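Local coordinates for transcriptional regulator (NtrC family) (Aquifex aeolicus, PDB 3DZD), which probably links a phosphorylation-responsive receiver domain to an AAA+ ATPase that activates sigma54-dependent transcription, at residues Glu23-Asp28 / His114-Tyr119. Numbering follows the deposited sequence.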
# COMPACT_ATOMS: atom_id res chain seq x y z
N GLU A 23 -2.47 11.34 28.84
CA GLU A 23 -2.44 10.16 27.99
C GLU A 23 -1.35 10.21 26.93
O GLU A 23 -1.31 9.36 26.04
CB GLU A 23 -3.80 9.95 27.33
CG GLU A 23 -4.86 9.46 28.29
CD GLU A 23 -4.61 8.04 28.76
OE1 GLU A 23 -4.03 7.26 27.97
OE2 GLU A 23 -5.01 7.69 29.89
N GLY A 24 -0.47 11.19 27.03
CA GLY A 24 0.66 11.29 26.13
C GLY A 24 0.46 12.28 25.00
O GLY A 24 1.38 12.51 24.22
N TYR A 25 -0.73 12.87 24.90
CA TYR A 25 -0.96 13.86 23.85
C TYR A 25 -0.52 15.23 24.33
O TYR A 25 -0.57 15.52 25.53
CB TYR A 25 -2.43 13.91 23.42
CG TYR A 25 -3.01 12.57 23.04
CD1 TYR A 25 -2.82 12.04 21.77
CD2 TYR A 25 -3.75 11.83 23.96
CE1 TYR A 25 -3.35 10.81 21.42
CE2 TYR A 25 -4.28 10.60 23.63
CZ TYR A 25 -4.08 10.10 22.36
OH TYR A 25 -4.63 8.87 22.04
N HIS A 26 -0.10 16.06 23.40
CA HIS A 26 0.30 17.42 23.73
C HIS A 26 -0.80 18.39 23.27
O HIS A 26 -0.84 18.80 22.11
CB HIS A 26 1.68 17.73 23.13
CG HIS A 26 2.80 16.94 23.74
ND1 HIS A 26 2.91 15.57 23.61
CD2 HIS A 26 3.85 17.33 24.50
CE1 HIS A 26 3.98 15.15 24.26
NE2 HIS A 26 4.57 16.20 24.81
N PRO A 27 -1.71 18.75 24.20
CA PRO A 27 -2.89 19.58 23.92
C PRO A 27 -2.56 21.06 23.81
O PRO A 27 -1.60 21.54 24.41
CB PRO A 27 -3.76 19.39 25.18
CG PRO A 27 -3.00 18.49 26.10
CD PRO A 27 -1.59 18.44 25.63
N ASP A 28 -3.39 21.77 23.04
CA ASP A 28 -3.43 23.22 23.04
C ASP A 28 -4.90 23.60 23.04
O ASP A 28 -5.74 22.77 22.71
CB ASP A 28 -2.73 23.78 21.81
CG ASP A 28 -2.30 25.23 21.98
OD1 ASP A 28 -2.70 25.87 22.98
OD2 ASP A 28 -1.55 25.72 21.11
N HIS A 114 -9.36 6.90 17.85
CA HIS A 114 -9.85 6.67 16.49
C HIS A 114 -9.61 7.87 15.58
O HIS A 114 -9.33 7.69 14.40
CB HIS A 114 -11.32 6.26 16.49
CG HIS A 114 -11.59 4.98 17.21
ND1 HIS A 114 -12.78 4.73 17.86
CD2 HIS A 114 -10.80 3.90 17.42
CE1 HIS A 114 -12.72 3.54 18.42
NE2 HIS A 114 -11.53 3.01 18.17
N ALA A 115 -9.71 9.08 16.12
CA ALA A 115 -9.36 10.26 15.33
C ALA A 115 -7.92 10.19 14.81
O ALA A 115 -7.66 10.51 13.66
CB ALA A 115 -9.58 11.54 16.13
N PHE A 116 -6.99 9.76 15.65
CA PHE A 116 -5.61 9.67 15.21
C PHE A 116 -5.40 8.55 14.20
O PHE A 116 -4.61 8.70 13.28
CB PHE A 116 -4.63 9.55 16.39
CG PHE A 116 -4.20 10.88 16.96
CD1 PHE A 116 -3.29 11.68 16.29
CD2 PHE A 116 -4.72 11.33 18.18
CE1 PHE A 116 -2.91 12.91 16.82
CE2 PHE A 116 -4.33 12.56 18.71
CZ PHE A 116 -3.43 13.35 18.04
N GLU A 117 -6.09 7.43 14.36
CA GLU A 117 -5.90 6.38 13.37
C GLU A 117 -6.60 6.73 12.06
O GLU A 117 -6.27 6.20 11.01
CB GLU A 117 -6.27 4.99 13.91
CG GLU A 117 -7.70 4.82 14.37
CD GLU A 117 -7.92 3.46 15.04
OE1 GLU A 117 -7.45 3.28 16.19
OE2 GLU A 117 -8.57 2.59 14.43
N GLU A 118 -7.56 7.64 12.12
CA GLU A 118 -8.17 8.14 10.90
C GLU A 118 -7.16 9.06 10.21
O GLU A 118 -7.04 9.08 8.99
CB GLU A 118 -9.45 8.91 11.22
CG GLU A 118 -9.94 9.78 10.08
CD GLU A 118 -10.66 8.99 9.01
OE1 GLU A 118 -10.91 7.78 9.25
OE2 GLU A 118 -10.98 9.57 7.95
N TYR A 119 -6.45 9.84 11.02
CA TYR A 119 -5.42 10.71 10.51
C TYR A 119 -4.29 9.90 9.89
O TYR A 119 -3.83 10.19 8.80
CB TYR A 119 -4.88 11.60 11.62
CG TYR A 119 -3.56 12.21 11.28
CD1 TYR A 119 -3.46 13.23 10.34
CD2 TYR A 119 -2.39 11.76 11.87
CE1 TYR A 119 -2.25 13.79 10.02
CE2 TYR A 119 -1.17 12.31 11.56
CZ TYR A 119 -1.10 13.32 10.63
OH TYR A 119 0.13 13.87 10.31
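In the CheY-like receiver domain, Tyr25 and Phe116 join the turn between helix 10-22 and strand 26-30 to the last turns of helix 105-119. The two side chains pass one another on opposed courses. Their ring planes are tilted by just 11°, yet the rings are offset, with centroids 5.3 Å from each other, which leaves little stacking of one over the other. The touch is carried by neighbouring ring carbons: Tyr25 CE1 lies 3.4 Å from Phe116 CE2, and Tyr25 CD1 is 3.5 Å from that same CE2. Tyr25 gets there with CG anti to its carbonyl carbon (chi1 -52°), just after Gly24, the C' residue of the Schellman motif that ends helix 10-22. Putting an alanine at Phe116 would probably leave the CD1-CE1 side of the tyrosine ring without its aromatic neighbour and freer to shift. The Phe116 ring is buried and also packs on Pro46, while Tyr25 touches Lys1, Leu20 and Ile112. The contact thus ties helix 105-119 to the approach to strand 26-30, an outermost strand of the five-stranded parallel sheet, while on the same helix Ala115 packs against strand 74-79 and His114 meets Tyr96 of the second subunit.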